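Local coordinates for protein isomerase prhC (Penicillium brasilianum, PDB 5X9J) that acts as an isomerase in the biosynthesis of paraherquonin, a fungal meroterpenoid with a highly congested hexacyclic skeleton, at residues S67-P70 with Q74-R77; E81-I86 with G122-E127; A51-S56 with D142-F147. All blocks are in the same frame, centred on the assembly; numbering follows the deposited sequence.

Contact 1. Residues S67-P70 with Q74-R77; sequences STRP and QETR
Arg69 and Glu75 join the loop ahead of helix 73-86 to its first turn through an end-on salt bridge. From CB through CG to CD the arginine chain runs extended, away from its own backbone, and these carbons meet nothing of 74-77. The bend comes at chi3 (72°), swinging the guanidinium round to the helix. CZ then lies 3.4 Å from Glu75 OE1, and both terminal nitrogens close on that one oxygen: NH1 at 2.8 Å from OE1, NH2 at 3.0 Å from OE1. The acceptor sits at the edge of the guanidinium, close to its plane, whereas the carboxylate is turned 53° against that plane. NH1 therefore approaches OE1 on its syn side, while NH2 comes from well above the carboxylate; both arrive from the same face. OE2, 3.6 Å from Arg69 NH1, instead accepts a hydrogen bond from the backbone N of Asn72. The side chains of both residues also touch Trp172 of helix 167-173. With Asn72 just ahead of the first helical residue and Glu75 three positions on, the OE2 bond fits one half of a capping box, consistent with Asn72 as N-cap, here joined from the loop by an arginine.

Contact 2. Residues E81-I86 with G122-E127; sequences EEWKHI and GPYENE
The indole of Trp83 presents its six-membered edge to Tyr124: CH2 comes 3.4 Å from Tyr124 CD2 and 3.5 Å from Tyr124 CE2, with Tyr124 CD2 close to the indole plane. The ring planes stand 53° apart and the ring centres 5.5 Å, an oblique aromatic pair joined at one corner and not by broad overlap. Over one face of the indole, toward its rim, lies the methyl CD1 of Ile86, 4.0 Å above the plane and about one helical turn further on. At the other end of the indole, NE1 is hydrogen-bonded to Ser90 OG, which fixes the turn of the ring. Both aromatic side chains leave the main chain with CG opposite the backbone N (chi1 -176° for Trp83), which carries the indole across from the helix to the strand. The hydroxyl of Tyr124 is held on its own strand, where Asn126 ND2 donates to OH over 2.8 Å in an almost straight bond lying in the amide plane. Asn126 OD1 in turn accepts from Glu127 N and from Asp149 N, so the amide that steadies the tyrosine is itself held. A leucine at Tyr124 would probably leave Asn126 ND2 without this acceptor and open a gap beside the CH2 corner of Trp83. The pair bridges helix 73-86 to strand 124-134, whose Tyr124 bonds through its backbone to Ala117 of strand 108-119; Leu156 of helix 150-162 touches both aromatic side chains, and Leu169 of helix 167-173 packs on Trp83 and Ile86.

Contact 3. Residues A51-S56 with D142-F147; sequences ALRTES and DGIWEF
Thr54 OG1 donates to Asp142 OD1 over 2.7 Å, meeting the lone pair that points away from the other carboxylate oxygen. The threonine hydroxyl stands between its backbone N and carbonyl carbon (chi1 65°), which aims it at the aspartate while CG2 rests 4.0 Å from Asp142 CB. Ser56 OG comes only within 3.5 Å of the same Asp142 OD1. A water 2.5 Å from Ser56 O makes at best a weak bond to Asp142 OD1, since it has more acceptors nearby than protons to give. Further along, the methyl CD1 of Ile144 sits over the centre of one face of the Arg53 guanidinium, 3.5 Å from CZ, the two side chains crossing at about a right angle. Arg53 NH1 also has a weak hydrogen bond to Thr59 OG1. Two residues, Asp142 and Gly143, stand opposite the single Gln133 of the neighbouring strand, making a classic beta bulge, and a CB on Gly143 would collide with Trp145 CH2. The touching parts of the two segments run 103° apart, so the chain at 53-56 passes across the start of the strand. Strand 141-148 lies between strand 124-134 and the parallel strand 57-61, where Ile144 is hydrogen-bonded to Leu58 through the backbone; Phe37 of helix 26-43 packs on Ile144, and Asn73 and Thr76 of helix 73-86 on Arg53.

Overall arrangement
Helix 73-86 ties the three contacts together. Contact 1 joins its N-terminal turn to the preceding loop and contact 2 packs its last turns on strand 124-134, their centres about 16 Å apart. Contact 3, with its centre about 11 Å from that of contact 1, meets the helix where Thr76 OG1 lies 3.4 Å from Arg53 NH1. Contacts 2 and 3 are about 20 Å apart between centres, on opposite sides of the chain's middle, yet they share one sheet, in which strands 124-134 and 141-148 are neighbours. Contact 3 closes a chain loop holding the other two. Helices packed on a strongly curved mixed sheet are consistent with an NTF2-like, SnoaL-type fold.

Contact 1. Residues S67-P70 with Q74-R77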
loop_
_atom_site.group_PDB
_atom_site.type_symbol
_atom_site.label_atom_id
_atom_site.label_comp_id
_atom_site.label_asym_id
_atom_site.label_seq_id
_atom_site.Cartn_x
_atom_site.Cartn_y
_atom_site.Cartn_z
ATOM N N SER B 67 0.974 -8.161 -12.003
ATOM C CA SER B 67 -0.359 -8.690 -12.242
ATOM C C SER B 67 -1.282 -8.316 -11.092
ATOM O O SER B 67 -0.916 -8.421 -9.913
ATOM C CB SER B 67 -0.317 -10.205 -12.404
ATOM O OG SER B 67 -1.634 -10.693 -12.582
ATOM N N THR B 68 -2.471 -7.849 -11.440
ATOM C CA THR B 68 -3.500 -7.513 -10.470
ATOM C C THR B 68 -4.693 -8.450 -10.577
ATOM O O THR B 68 -5.715 -8.217 -9.930
ATOM C CB THR B 68 -3.940 -6.054 -10.641
ATOM O OG1 THR B 68 -4.398 -5.851 -11.981
ATOM C CG2 THR B 68 -2.767 -5.100 -10.362
ATOM N N ARG B 69 -4.579 -9.508 -11.359
ATOM C CA ARG B 69 -5.640 -10.505 -11.417
ATOM C C ARG B 69 -5.747 -11.220 -10.076
ATOM O O ARG B 69 -4.737 -11.702 -9.556
ATOM C CB ARG B 69 -5.373 -11.521 -12.529
ATOM C CG ARG B 69 -6.457 -12.594 -12.639
ATOM C CD ARG B 69 -6.205 -13.579 -13.789
ATOM N NE ARG B 69 -5.088 -14.480 -13.506
ATOM C CZ ARG B 69 -5.190 -15.603 -12.796
ATOM N NH1 ARG B 69 -6.363 -15.976 -12.292
ATOM N NH2 ARG B 69 -4.116 -16.356 -12.592
ATOM N N PRO B 70 -6.939 -11.310 -9.491
ATOM C CA PRO B 70 -7.074 -11.990 -8.198
ATOM C C PRO B 70 -6.760 -13.473 -8.308
ATOM O O PRO B 70 -7.061 -14.117 -9.316
ATOM C CB PRO B 70 -8.544 -11.759 -7.830
ATOM C CG PRO B 70 -9.229 -11.547 -9.156
ATOM C CD PRO B 70 -8.230 -10.818 -10.004
ATOM N N GLN B 74 -6.299 -22.199 -4.790
ATOM C CA GLN B 74 -5.406 -23.107 -5.505
ATOM C C GLN B 74 -4.268 -22.345 -6.177
ATOM O O GLN B 74 -3.115 -22.789 -6.152
ATOM C CB GLN B 74 -6.195 -23.923 -6.530
ATOM C CG GLN B 74 -5.326 -24.786 -7.450
ATOM C CD GLN B 74 -4.537 -25.850 -6.692
ATOM O OE1 GLN B 74 -4.993 -26.366 -5.661
ATOM N NE2 GLN B 74 -3.343 -26.177 -7.193
ATOM N N GLU B 75 -4.568 -21.193 -6.773
ATOM C CA GLU B 75 -3.514 -20.403 -7.400
ATOM C C GLU B 75 -2.540 -19.857 -6.363
ATOM O O GLU B 75 -1.328 -19.820 -6.601
ATOM C CB GLU B 75 -4.133 -19.276 -8.220
ATOM C CG GLU B 75 -4.981 -19.792 -9.378
ATOM C CD GLU B 75 -5.808 -18.702 -10.022
ATOM O OE1 GLU B 75 -5.706 -18.545 -11.257
ATOM O OE2 GLU B 75 -6.554 -17.999 -9.291
ATOM N N THR B 76 -3.052 -19.447 -5.201
ATOM C CA THR B 76 -2.187 -19.010 -4.109
ATOM C C THR B 76 -1.209 -20.109 -3.696
ATOM O O THR B 76 -0.021 -19.843 -3.471
ATOM C CB THR B 76 -3.037 -18.573 -2.914
ATOM O OG1 THR B 76 -3.700 -17.346 -3.237
ATOM C CG2 THR B 76 -2.166 -18.367 -1.680
ATOM N N ARG B 77 -1.686 -21.349 -3.585
ATOM C CA ARG B 77 -0.792 -22.442 -3.225
ATOM C C ARG B 77 0.305 -22.612 -4.265
ATOM O O ARG B 77 1.486 -22.745 -3.921
ATOM C CB ARG B 77 -1.575 -23.743 -3.055
ATOM C CG ARG B 77 -0.682 -24.955 -2.741
ATOM C CD ARG B 77 -1.501 -26.133 -2.227
ATOM N NE ARG B 77 -2.782 -26.217 -2.921
ATOM C CZ ARG B 77 -3.849 -26.857 -2.452
ATOM N NH1 ARG B 77 -3.787 -27.476 -1.277
ATOM N NH2 ARG B 77 -4.980 -26.868 -3.155
#

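Contact 2. Residues E81-I86 with G122-E127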
loop_
_atom_site.group_PDB
_atom_site.type_symbol
_atom_site.label_atom_id
_atom_site.label_comp_id
_atom_site.label_asym_id
_atom_site.label_seq_id
_atom_site.Cartn_x
_atom_site.Cartn_y
_atom_site.Cartn_z
ATOM N N GLU B 81 4.392 -22.112 -3.746
ATOM C CA GLU B 81 5.378 -23.128 -4.091
ATOM C C GLU B 81 6.515 -22.536 -4.916
ATOM O O GLU B 81 7.689 -22.834 -4.666
ATOM C CB GLU B 81 4.711 -24.280 -4.844
ATOM C CG GLU B 81 3.786 -25.127 -3.976
ATOM C CD GLU B 81 4.479 -25.672 -2.732
ATOM O OE1 GLU B 81 4.062 -25.309 -1.605
ATOM O OE2 GLU B 81 5.446 -26.459 -2.883
ATOM N N GLU B 82 6.192 -21.681 -5.894
ATOM C CA GLU B 82 7.243 -21.028 -6.673
ATOM C C GLU B 82 8.142 -20.193 -5.778
ATOM O O GLU B 82 9.371 -20.181 -5.949
ATOM C CB GLU B 82 6.637 -20.157 -7.770
ATOM C CG GLU B 82 5.830 -20.933 -8.788
ATOM C CD GLU B 82 6.686 -21.864 -9.651
ATOM O OE1 GLU B 82 7.936 -21.728 -9.656
ATOM O OE2 GLU B 82 6.100 -22.731 -10.336
ATOM N N TRP B 83 7.548 -19.493 -4.812
ATOM C CA TRP B 83 8.348 -18.761 -3.843
ATOM C C TRP B 83 9.295 -19.689 -3.088
ATOM O O TRP B 83 10.469 -19.355 -2.889
ATOM C CB TRP B 83 7.459 -18.024 -2.849
ATOM C CG TRP B 83 8.305 -17.226 -1.954
ATOM C CD1 TRP B 83 8.756 -17.574 -0.707
ATOM C CD2 TRP B 83 8.893 -15.958 -2.259
ATOM N NE1 TRP B 83 9.564 -16.574 -0.204
ATOM C CE2 TRP B 83 9.664 -15.572 -1.138
ATOM C CE3 TRP B 83 8.819 -15.095 -3.362
ATOM C CZ2 TRP B 83 10.358 -14.360 -1.091
ATOM C CZ3 TRP B 83 9.512 -13.897 -3.317
ATOM C CH2 TRP B 83 10.271 -13.542 -2.193
ATOM N N LYS B 84 8.799 -20.845 -2.643
ATOM C CA LYS B 84 9.634 -21.746 -1.849
ATOM C C LYS B 84 10.784 -22.335 -2.669
ATOM O O LYS B 84 11.839 -22.647 -2.104
ATOM C CB LYS B 84 8.784 -22.865 -1.244
ATOM C CG LYS B 84 7.799 -22.402 -0.179
ATOM C CD LYS B 84 7.222 -23.585 0.582
ATOM C CE LYS B 84 6.396 -23.126 1.782
ATOM N NZ LYS B 84 6.731 -23.894 3.025
ATOM N N HIS B 85 10.610 -22.494 -3.984
ATOM C CA HIS B 85 11.711 -22.969 -4.822
ATOM C C HIS B 85 12.868 -21.977 -4.861
ATOM O O HIS B 85 14.019 -22.376 -5.062
ATOM C CB HIS B 85 11.247 -23.232 -6.258
ATOM C CG HIS B 85 10.401 -24.459 -6.420
ATOM N ND1 HIS B 85 9.515 -24.618 -7.468
ATOM C CD2 HIS B 85 10.314 -25.590 -5.680
ATOM C CE1 HIS B 85 8.913 -25.789 -7.361
ATOM N NE2 HIS B 85 9.382 -26.401 -6.286
ATOM N N ILE B 86 12.596 -20.682 -4.714
ATOM C CA ILE B 86 13.649 -19.687 -4.866
ATOM C C ILE B 86 14.027 -19.011 -3.563
ATOM O O ILE B 86 15.026 -18.277 -3.539
ATOM C CB ILE B 86 13.286 -18.638 -5.943
ATOM C CG1 ILE B 86 12.056 -17.810 -5.554
ATOM C CG2 ILE B 86 13.044 -19.338 -7.278
ATOM C CD1 ILE B 86 12.353 -16.602 -4.691
ATOM N N GLY B 122 19.868 -13.517 -3.607
ATOM C CA GLY B 122 20.387 -12.757 -2.499
ATOM C C GLY B 122 19.296 -12.368 -1.524
ATOM O O GLY B 122 18.128 -12.734 -1.690
ATOM N N PRO B 123 19.662 -11.627 -0.482
ATOM C CA PRO B 123 18.678 -11.239 0.539
ATOM C C PRO B 123 17.543 -10.410 -0.053
ATOM O O PRO B 123 17.735 -9.623 -0.983
ATOM C CB PRO B 123 19.506 -10.426 1.537
ATOM C CG PRO B 123 20.935 -10.888 1.302
ATOM C CD PRO B 123 21.012 -11.133 -0.168
ATOM N N TYR B 124 16.347 -10.614 0.488
ATOM C CA TYR B 124 15.152 -9.920 0.032
ATOM C C TYR B 124 14.474 -9.296 1.236
ATOM O O TYR B 124 14.302 -9.957 2.265
ATOM C CB TYR B 124 14.192 -10.877 -0.678
ATOM C CG TYR B 124 12.893 -10.261 -1.154
ATOM C CD1 TYR B 124 12.888 -9.191 -2.038
ATOM C CD2 TYR B 124 11.664 -10.785 -0.750
ATOM C CE1 TYR B 124 11.696 -8.645 -2.502
ATOM C CE2 TYR B 124 10.464 -10.239 -1.198
ATOM C CZ TYR B 124 10.492 -9.168 -2.076
ATOM O OH TYR B 124 9.315 -8.641 -2.546
ATOM N N GLU B 125 14.103 -8.027 1.112
ATOM C CA GLU B 125 13.325 -7.357 2.143
ATOM C C GLU B 125 12.266 -6.511 1.462
ATOM O O GLU B 125 12.555 -5.830 0.473
ATOM C CB GLU B 125 14.215 -6.502 3.045
ATOM C CG GLU B 125 15.243 -7.347 3.812
ATOM C CD GLU B 125 16.266 -6.519 4.565
ATOM O OE1 GLU B 125 16.450 -5.328 4.230
ATOM O OE2 GLU B 125 16.893 -7.069 5.493
ATOM N N ASN B 126 11.039 -6.578 1.967
ATOM C CA ASN B 126 9.976 -5.747 1.434
ATOM C C ASN B 126 9.103 -5.296 2.593
ATOM O O ASN B 126 9.212 -5.797 3.717
ATOM C CB ASN B 126 9.174 -6.482 0.349
ATOM C CG ASN B 126 8.665 -5.530 -0.734
ATOM O OD1 ASN B 126 8.377 -4.383 -0.442
ATOM N ND2 ASN B 126 8.560 -6.006 -1.978
ATOM N N GLU B 127 8.269 -4.296 2.314
ATOM C CA GLU B 127 7.320 -3.751 3.267
ATOM C C GLU B 127 5.978 -3.632 2.564
ATOM O O GLU B 127 5.911 -3.385 1.355
ATOM C CB GLU B 127 7.787 -2.400 3.819
ATOM C CG GLU B 127 9.043 -2.531 4.708
ATOM C CD GLU B 127 9.687 -1.196 5.050
ATOM O OE1 GLU B 127 8.970 -0.171 5.102
ATOM O OE2 GLU B 127 10.919 -1.172 5.268
#

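Contact 3. Residues A51-S56 with D142-F147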
loop_
_atom_site.group_PDB
_atom_site.type_symbol
_atom_site.label_atom_id
_atom_site.label_comp_id
_atom_site.label_asym_id
_atom_site.label_seq_id
_atom_site.Cartn_x
_atom_site.Cartn_y
_atom_site.Cartn_z
ATOM N N ALA B 51 -6.214 -23.292 5.476
ATOM C CA ALA B 51 -7.226 -23.482 6.503
ATOM C C ALA B 51 -7.699 -22.164 7.103
ATOM O O ALA B 51 -8.778 -22.118 7.703
ATOM C CB ALA B 51 -6.687 -24.392 7.605
ATOM N N LEU B 52 -6.916 -21.095 6.979
ATOM C CA LEU B 52 -7.352 -19.795 7.471
ATOM C C LEU B 52 -8.299 -19.080 6.506
ATOM O O LEU B 52 -8.948 -18.103 6.895
ATOM C CB LEU B 52 -6.126 -18.924 7.762
ATOM C CG LEU B 52 -6.373 -17.632 8.543
ATOM C CD1 LEU B 52 -6.921 -17.949 9.932
ATOM C CD2 LEU B 52 -5.093 -16.805 8.620
ATOM N N ARG B 53 -8.408 -19.545 5.268
ATOM C CA ARG B 53 -9.189 -18.869 4.246
ATOM C C ARG B 53 -10.512 -19.580 4.005
ATOM O O ARG B 53 -10.600 -20.804 4.092
ATOM C CB ARG B 53 -8.411 -18.808 2.935
ATOM C CG ARG B 53 -7.085 -18.141 3.092
ATOM C CD ARG B 53 -6.296 -18.207 1.819
ATOM N NE ARG B 53 -4.966 -17.663 2.046
ATOM C CZ ARG B 53 -4.269 -16.998 1.136
ATOM N NH1 ARG B 53 -4.800 -16.773 -0.076
ATOM N NH2 ARG B 53 -3.056 -16.545 1.451
ATOM N N THR B 54 -11.540 -18.798 3.686
ATOM C CA THR B 54 -12.744 -19.388 3.120
ATOM C C THR B 54 -12.414 -20.039 1.785
ATOM O O THR B 54 -11.391 -19.743 1.155
ATOM C CB THR B 54 -13.820 -18.330 2.922
ATOM O OG1 THR B 54 -13.370 -17.382 1.943
ATOM C CG2 THR B 54 -14.088 -17.609 4.223
ATOM N N GLU B 55 -13.300 -20.938 1.342
ATOM C CA GLU B 55 -13.088 -21.608 0.061
ATOM C C GLU B 55 -13.075 -20.624 -1.104
ATOM O O GLU B 55 -12.385 -20.855 -2.102
ATOM C CB GLU B 55 -14.164 -22.675 -0.175
ATOM C CG GLU B 55 -13.912 -23.991 0.561
ATOM C CD GLU B 55 -14.595 -25.181 -0.108
ATOM O OE1 GLU B 55 -15.110 -25.020 -1.242
ATOM O OE2 GLU B 55 -14.612 -26.277 0.504
ATOM N N SER B 56 -13.829 -19.534 -1.006
ATOM C CA SER B 56 -13.917 -18.572 -2.095
ATOM C C SER B 56 -12.959 -17.391 -1.923
ATOM O O SER B 56 -13.071 -16.411 -2.662
ATOM C CB SER B 56 -15.356 -18.069 -2.234
ATOM O OG SER B 56 -15.812 -17.514 -1.017
ATOM N N ASP B 142 -11.671 -13.944 4.158
ATOM C CA ASP B 142 -12.456 -14.091 2.935
ATOM C C ASP B 142 -11.940 -13.229 1.791
ATOM O O ASP B 142 -12.332 -13.452 0.638
ATOM C CB ASP B 142 -13.937 -13.758 3.217
ATOM C CG ASP B 142 -14.866 -14.062 2.030
ATOM O OD1 ASP B 142 -14.752 -15.139 1.396
ATOM O OD2 ASP B 142 -15.718 -13.198 1.725
ATOM N N GLY B 143 -11.071 -12.262 2.075
ATOM C CA GLY B 143 -10.462 -11.437 1.052
ATOM C C GLY B 143 -9.142 -10.856 1.528
ATOM O O GLY B 143 -8.997 -10.516 2.703
ATOM N N ILE B 144 -8.170 -10.756 0.624
ATOM C CA ILE B 144 -6.838 -10.244 0.932
ATOM C C ILE B 144 -6.455 -9.257 -0.160
ATOM O O ILE B 144 -6.509 -9.592 -1.347
ATOM C CB ILE B 144 -5.787 -11.371 1.007
ATOM C CG1 ILE B 144 -6.191 -12.420 2.041
ATOM C CG2 ILE B 144 -4.391 -10.803 1.319
ATOM C CD1 ILE B 144 -5.545 -13.789 1.811
ATOM N N TRP B 145 -6.076 -8.046 0.240
ATOM C CA TRP B 145 -5.484 -7.062 -0.657
ATOM C C TRP B 145 -4.080 -6.775 -0.157
ATOM O O TRP B 145 -3.886 -6.554 1.043
ATOM C CB TRP B 145 -6.311 -5.772 -0.692
ATOM C CG TRP B 145 -7.692 -5.981 -1.256
ATOM C CD1 TRP B 145 -8.119 -5.685 -2.524
ATOM C CD2 TRP B 145 -8.820 -6.552 -0.571
ATOM N NE1 TRP B 145 -9.449 -6.037 -2.664
ATOM C CE2 TRP B 145 -9.902 -6.563 -1.484
ATOM C CE3 TRP B 145 -9.021 -7.052 0.720
ATOM C CZ2 TRP B 145 -11.166 -7.057 -1.143
ATOM C CZ3 TRP B 145 -10.275 -7.537 1.061
ATOM C CH2 TRP B 145 -11.335 -7.537 0.128
ATOM N N GLU B 146 -3.106 -6.775 -1.058
ATOM C CA GLU B 146 -1.730 -6.536 -0.653
ATOM C C GLU B 146 -1.096 -5.450 -1.501
ATOM O O GLU B 146 -1.174 -5.489 -2.731
ATOM C CB GLU B 146 -0.876 -7.806 -0.743
ATOM C CG GLU B 146 0.591 -7.508 -0.417
ATOM C CD GLU B 146 1.509 -8.734 -0.404
ATOM O OE1 GLU B 146 2.066 -9.022 0.682
ATOM O OE2 GLU B 146 1.689 -9.384 -1.468
ATOM N N PHE B 147 -0.465 -4.496 -0.835
ATOM C CA PHE B 147 0.436 -3.531 -1.447
ATOM C C PHE B 147 1.849 -3.833 -0.990
ATOM O O PHE B 147 2.073 -4.134 0.181
ATOM C CB PHE B 147 0.102 -2.105 -1.028
ATOM C CG PHE B 147 -1.180 -1.613 -1.569
ATOM C CD1 PHE B 147 -2.380 -2.020 -1.009
ATOM C CD2 PHE B 147 -1.188 -0.741 -2.645
ATOM C CE1 PHE B 147 -3.587 -1.562 -1.521
ATOM C CE2 PHE B 147 -2.375 -0.274 -3.160
ATOM C CZ PHE B 147 -3.583 -0.687 -2.599
HETATM O O HOH W 1 -14.421 -14.461 -1.891
#